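Local coordinates for protein indole-3-acetic acid-amido synthetase GH3.15 (Arabidopsis thaliana, PDB 6E1Q) that conjugates the auxin precursor indole-3-butyric acid, and the herbicide 2,4-DB, to glutamine in an ATP-dependent reaction that releases AMP and diphosphate, at residues V65-I70 / G99-V104; S324-S329 / V406-R411. One frame throughout, in Å; residues are numbered along the deposited sequence.

Contact 1 of 2, residues V65-I70 / G99-V104; sequences VTYEDI and GTSGGV
Ser101 brings its CB and OG up against Tyr67 and Glu68 at the start of the helix 67-78. Its methylene meets Tyr67 and its hydroxyl meets Glu68. Ser101 CB sits 3.3 Å from Tyr67 CD2. The approach to the ring is oblique, and Ser101 OG follows at 3.4 Å from the same CD2. Tyr67 CG lies opposite its own backbone N (chi1 -174°), which extends the phenol toward the loop 99-104. The far end of the ring is fixed by a hydrogen bond between Tyr67 OH and Leu107 N. Lys106 and Ile108 of the strand 105-111 also touch this ring, so Tyr67 links the helix to the strand that follows the loop.

Glu68 arrives differently. Its CB does not point at the loop, but the chain bends at chi2 (64°) and brings the carboxylate near Ser101. The Ser101 OG to Glu68 OE1 separation of 2.3 Å is too short for a normal hydrogen bond. Glu68 has two conformers, so the exact geometry is doubtful.

The helix start has its own polar support. Thr66 stands at the N-cap. Its backbone N donates to Asp69 OD2 at 2.9 Å, nearly straight at 175°. This is the half of a capping box in which the third helical residue accepts from the cap. Within the loop, Ser101 N bonds to Val104 O at 3.0 Å and ties the two ends of the short glycine loop together. Beyond Ser101 the chain is glycine-rich, and Gly102 is poorly ordered.

Ser98, which binds ATP, directly precedes this loop. The sequence and the place between strands 91-97 and 105-111 are consistent with the phosphate-binding A3 loop of ANL adenylating enzymes.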
loop_
_atom_site.group_PDB
_atom_site.type_symbol
_atom_site.label_atom_id
_atom_site.label_comp_id
_atom_site.label_asym_id
_atom_site.label_seq_id
_atom_site.Cartn_x
_atom_site.Cartn_y
_atom_site.Cartn_z
ATOM N N VAL A 65 -0.158 11.031 -20.808
ATOM C CA VAL A 65 -1.335 10.185 -20.902
ATOM C C VAL A 65 -1.671 9.602 -19.540
ATOM O O VAL A 65 -0.849 9.592 -18.621
ATOM C CB VAL A 65 -1.134 9.054 -21.926
ATOM C CG1 VAL A 65 -0.939 9.639 -23.300
ATOM C CG2 VAL A 65 0.058 8.185 -21.524
ATOM N N THR A 66 -2.908 9.117 -19.429
ATOM C CA THR A 66 -3.375 8.303 -18.316
ATOM C C THR A 66 -3.583 6.874 -18.798
ATOM O O THR A 66 -3.536 6.592 -19.997
ATOM C CB THR A 66 -4.693 8.823 -17.742
ATOM O OG1 THR A 66 -5.688 8.814 -18.775
ATOM C CG2 THR A 66 -4.532 10.231 -17.173
ATOM N N TYR A 67 -3.847 5.974 -17.842
ATOM C CA TYR A 67 -4.192 4.599 -18.189
ATOM C C TYR A 67 -5.345 4.557 -19.181
ATOM O O TYR A 67 -5.330 3.759 -20.129
ATOM C CB TYR A 67 -4.555 3.804 -16.940
ATOM C CG TYR A 67 -4.771 2.341 -17.251
ATOM C CD1 TYR A 67 -3.697 1.477 -17.359
ATOM C CD2 TYR A 67 -6.052 1.832 -17.492
ATOM C CE1 TYR A 67 -3.883 0.135 -17.655
ATOM C CE2 TYR A 67 -6.248 0.488 -17.791
ATOM C CZ TYR A 67 -5.149 -0.352 -17.868
ATOM O OH TYR A 67 -5.298 -1.682 -18.153
ATOM N N GLU A 68 -6.337 5.431 -18.999
ATOM C CA GLU A 68 -7.488 5.447 -19.898
ATOM C C GLU A 68 -7.066 5.655 -21.349
ATOM O O GLU A 68 -7.655 5.067 -22.263
ATOM C CB GLU A 68 -8.468 6.541 -19.479
ATOM C CG GLU A 68 -9.299 6.236 -18.245
ATOM C CD GLU A 68 -8.475 6.089 -16.974
ATOM O OE1 GLU A 68 -8.971 5.423 -16.050
ATOM O OE2 GLU A 68 -7.349 6.634 -16.888
ATOM N N ASP A 69 -6.049 6.487 -21.587
ATOM C CA ASP A 69 -5.689 6.799 -22.968
ATOM C C ASP A 69 -4.969 5.638 -23.644
ATOM O O ASP A 69 -4.996 5.532 -24.871
ATOM C CB ASP A 69 -4.799 8.047 -23.044
ATOM C CG ASP A 69 -5.411 9.262 -22.373
ATOM O OD1 ASP A 69 -6.577 9.613 -22.669
ATOM O OD2 ASP A 69 -4.702 9.876 -21.545
ATOM N N ILE A 70 -4.281 4.790 -22.886
ATOM C CA ILE A 70 -3.478 3.738 -23.492
ATOM C C ILE A 70 -4.040 2.344 -23.243
ATOM O O ILE A 70 -3.425 1.357 -23.670
ATOM C CB ILE A 70 -2.005 3.835 -23.041
ATOM C CG1 ILE A 70 -1.874 3.882 -21.520
ATOM C CG2 ILE A 70 -1.374 5.103 -23.610
ATOM C CD1 ILE A 70 -1.716 2.546 -20.864
ATOM N N GLY A 99 -5.977 0.303 -7.565
ATOM C CA GLY A 99 -6.210 1.464 -8.397
ATOM C C GLY A 99 -6.763 0.996 -9.724
ATOM O O GLY A 99 -6.213 0.077 -10.343
ATOM N N THR A 100 -7.841 1.592 -10.149
ATOM C CA THR A 100 -8.532 1.142 -11.287
ATOM C C THR A 100 -8.765 2.070 -12.431
ATOM O O THR A 100 -8.461 3.217 -12.395
ATOM C CB THR A 100 -9.921 0.806 -10.832
ATOM O OG1 THR A 100 -10.494 1.995 -10.311
ATOM C CG2 THR A 100 -9.868 -0.191 -9.752
ATOM N N SER A 101 -9.280 1.467 -13.474
ATOM C CA SER A 101 -9.703 2.126 -14.651
ATOM C C SER A 101 -10.561 1.221 -15.486
ATOM O O SER A 101 -10.056 0.545 -16.370
ATOM C CB SER A 101 -8.561 2.620 -15.492
ATOM O OG SER A 101 -9.096 3.205 -16.652
ATOM N N GLY A 102 -11.858 1.253 -15.317
ATOM C CA GLY A 102 -12.593 1.881 -14.248
ATOM C C GLY A 102 -13.640 0.841 -14.457
ATOM O O GLY A 102 -13.948 0.651 -15.591
ATOM N N GLY A 103 -14.189 0.140 -13.491
ATOM C CA GLY A 103 -13.941 0.151 -12.082
ATOM C C GLY A 103 -13.223 -1.150 -11.770
ATOM O O GLY A 103 -13.412 -1.765 -10.748
ATOM N N VAL A 104 -12.397 -1.564 -12.696
ATOM C CA VAL A 104 -11.634 -2.749 -12.517
ATOM C C VAL A 104 -10.155 -2.450 -12.391
ATOM O O VAL A 104 -9.702 -1.424 -12.746
ATOM C CB VAL A 104 -11.912 -3.710 -13.648
ATOM C CG1 VAL A 104 -13.356 -4.134 -13.571
ATOM C CG2 VAL A 104 -11.642 -3.054 -14.982
#

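Contact 2 of 2, residues S324-S329 / V406-R411; sequences SFYGSS and VGDVLR. With CFA ((2,4-dichlorophenoxy)acetic acid), chain D.
Tyr326 overlaps both methyls of Leu410 at the hydroxyl end of its ring. Leu410 CD1 approaches obliquely, 3.7 Å from Tyr326 CE2, and Leu410 CD2 is 4.0 Å from Tyr326 CZ. The segment 324-329 is consistent with the A5 motif of ANL adenylating enzymes, with Tyr326, Gly327 and Glu330 in the expected places. Asp408 probably corresponds to the A7 aspartate. Both segments hold ATP-binding residues.

With chi1 at 172° the phenol swings away from its own backbone N and reaches the strand 404-416. Val406 CG1 is 4.1 Å from Tyr326 OH. Pro393 of the strand 390-396 packs on both Tyr326 and Leu410. Asp408 OD1 is in a salt bridge with Arg427. OD1 and OD2 have separate partners, which fixes the rotation of the carboxylate.

Phe325 serves the acyl-acid pocket. The bound (2,4-dichlorophenoxy)acetic acid turns the C6' edge of its ring to one face of Phe325, with C6' over the ring centre and 3.7 Å from Phe325 CE2. The rings are tilted, not stacked.

Tyr326 OH donates to Asp408 OD2 at 2.6 Å. Asp408 OD2 accepts through its anti lone pair, away from OD1, and lies at the edge of the Tyr326 ring near its plane.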
loop_
_atom_site.group_PDB
_atom_site.type_symbol
_atom_site.label_atom_id
_atom_site.label_comp_id
_atom_site.label_asym_id
_atom_site.label_seq_id
_atom_site.Cartn_x
_atom_site.Cartn_y
_atom_site.Cartn_z
ATOM N N SER A 324 10.152 1.343 3.287
ATOM C CA SER A 324 11.411 1.472 2.568
ATOM C C SER A 324 11.249 1.809 1.094
ATOM O O SER A 324 12.214 2.276 0.480
ATOM C CB SER A 324 12.202 0.167 2.672
ATOM O OG SER A 324 12.569 -0.067 4.010
ATOM N N PHE A 325 10.082 1.550 0.506
ATOM C CA PHE A 325 9.953 1.514 -0.943
ATOM C C PHE A 325 8.776 2.344 -1.415
ATOM O O PHE A 325 7.688 2.281 -0.836
ATOM C CB PHE A 325 9.772 0.085 -1.455
ATOM C CG PHE A 325 10.703 -0.919 -0.825
ATOM C CD1 PHE A 325 11.993 -1.087 -1.313
ATOM C CD2 PHE A 325 10.274 -1.722 0.224
ATOM C CE1 PHE A 325 12.851 -2.023 -0.753
ATOM C CE2 PHE A 325 11.127 -2.661 0.790
ATOM C CZ PHE A 325 12.417 -2.811 0.299
ATOM N N TYR A 326 8.996 3.095 -2.498
ATOM C CA TYR A 326 7.922 3.807 -3.185
ATOM C C TYR A 326 7.898 3.305 -4.624
ATOM O O TYR A 326 8.848 3.530 -5.389
ATOM C CB TYR A 326 8.097 5.327 -3.130
ATOM C CG TYR A 326 7.077 6.023 -4.000
ATOM C CD1 TYR A 326 5.714 5.863 -3.763
ATOM C CD2 TYR A 326 7.465 6.795 -5.073
ATOM C CE1 TYR A 326 4.768 6.461 -4.572
ATOM C CE2 TYR A 326 6.526 7.413 -5.889
ATOM C CZ TYR A 326 5.184 7.241 -5.640
ATOM O OH TYR A 326 4.266 7.848 -6.468
ATOM N N GLY A 327 6.817 2.624 -4.985
ATOM C CA GLY A 327 6.709 2.012 -6.299
ATOM C C GLY A 327 5.274 1.689 -6.657
ATOM O O GLY A 327 4.345 1.894 -5.875
ATOM N N SER A 328 5.099 1.181 -7.872
ATOM C CA SER A 328 3.785 0.827 -8.382
ATOM C C SER A 328 4.000 -0.251 -9.422
ATOM O O SER A 328 5.135 -0.528 -9.816
ATOM C CB SER A 328 3.051 2.036 -8.982
ATOM O OG SER A 328 3.755 2.514 -10.121
ATOM N N SER A 329 2.898 -0.873 -9.860
ATOM C CA SER A 329 3.003 -1.847 -10.941
ATOM C C SER A 329 3.743 -1.249 -12.122
ATOM O O SER A 329 4.569 -1.917 -12.745
ATOM C CB SER A 329 1.615 -2.331 -11.374
ATOM O OG SER A 329 1.015 -3.086 -10.337
ATOM N N VAL A 406 0.933 8.654 -13.032
ATOM C CA VAL A 406 0.883 7.597 -12.038
ATOM C C VAL A 406 -0.292 7.770 -11.085
ATOM O O VAL A 406 -0.766 6.785 -10.508
ATOM C CB VAL A 406 2.262 7.582 -11.349
ATOM C CG1 VAL A 406 2.183 7.078 -9.945
ATOM C CG2 VAL A 406 3.228 6.748 -12.182
ATOM N N GLY A 407 -0.811 8.987 -10.940
ATOM C CA GLY A 407 -1.991 9.206 -10.125
ATOM C C GLY A 407 -1.723 9.438 -8.654
ATOM O O GLY A 407 -2.681 9.497 -7.874
ATOM N N ASP A 408 -0.460 9.524 -8.243
ATOM C CA ASP A 408 -0.088 9.957 -6.905
ATOM C C ASP A 408 0.294 11.427 -6.940
ATOM O O ASP A 408 0.668 11.965 -7.981
ATOM C CB ASP A 408 1.097 9.163 -6.355
ATOM C CG ASP A 408 0.821 7.684 -6.244
ATOM O OD1 ASP A 408 -0.342 7.303 -6.000
ATOM O OD2 ASP A 408 1.792 6.908 -6.395
ATOM N N VAL A 409 0.210 12.066 -5.775
ATOM C CA VAL A 409 0.707 13.418 -5.557
ATOM C C VAL A 409 1.809 13.334 -4.509
ATOM O O VAL A 409 1.609 12.775 -3.425
ATOM C CB VAL A 409 -0.408 14.386 -5.122
ATOM C CG1 VAL A 409 0.185 15.763 -4.706
ATOM C CG2 VAL A 409 -1.444 14.540 -6.240
ATOM N N LEU A 410 2.981 13.831 -4.861
ATOM C CA LEU A 410 4.143 13.856 -3.989
ATOM C C LEU A 410 4.534 15.303 -3.710
ATOM O O LEU A 410 4.393 16.164 -4.581
ATOM C CB LEU A 410 5.308 13.136 -4.647
ATOM C CG LEU A 410 5.026 11.706 -5.129
ATOM C CD1 LEU A 410 6.263 11.143 -5.799
ATOM C CD2 LEU A 410 4.590 10.839 -3.965
ATOM N N ARG A 411 5.043 15.571 -2.510
ATOM C CA ARG A 411 5.642 16.866 -2.211
ATOM C C ARG A 411 7.155 16.716 -2.160
ATOM O O ARG A 411 7.674 15.879 -1.417
ATOM C CB ARG A 411 5.126 17.460 -0.894
ATOM C CG ARG A 411 5.521 18.974 -0.707
ATOM C CD ARG A 411 4.944 19.613 0.560
ATOM N NE ARG A 411 5.442 18.955 1.768
ATOM C CZ ARG A 411 4.751 18.066 2.482
ATOM N NH1 ARG A 411 3.517 17.731 2.121
ATOM N NH2 ARG A 411 5.301 17.500 3.554
HETATM C C1 CFA D . 7.326 -2.131 -4.166
HETATM C C2 CFA D . 7.444 -3.360 -3.260
HETATM C "C1'" CFA D . 9.048 -5.074 -2.775
HETATM C "C2'" CFA D . 8.398 -6.301 -2.698
HETATM C "C3'" CFA D . 8.879 -7.285 -1.842
HETATM C "C4'" CFA D . 10.007 -7.046 -1.071
HETATM C "C5'" CFA D . 10.654 -5.827 -1.155
HETATM CL CL3 CFA D . 6.945 -6.627 -3.691
HETATM C "C6'" CFA D . 10.178 -4.848 -2.007
HETATM O O1 CFA D . 8.368 -1.513 -4.495
HETATM O O2 CFA D . 6.209 -1.720 -4.587
HETATM O "O1'" CFA D . 8.599 -4.059 -3.636
HETATM CL CL4 CFA D . 10.643 -8.299 0.035
#

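In the fold
Contact 2 is the core of the pair. All its touching residues are buried, and its centre is about 10 Å from the centre of the chain. Contact 1 lies nearer the surface, about 18 Å out, and is half exposed. The strand 404-416 serves both: its Tyr404 packs on Tyr67 and Ile70, and its later residues form contact 2. Each contact uses one tyrosine and one acid. In contact 1 both sit on the helix and meet one buried serine of a glycine-rich loop. In contact 2 they face each other from two strands. Contact 2 holds ATP-binding residues itself, while contact 1 comes near the site through Tyr67, whose side chain is about 5 Å from that of Glu330.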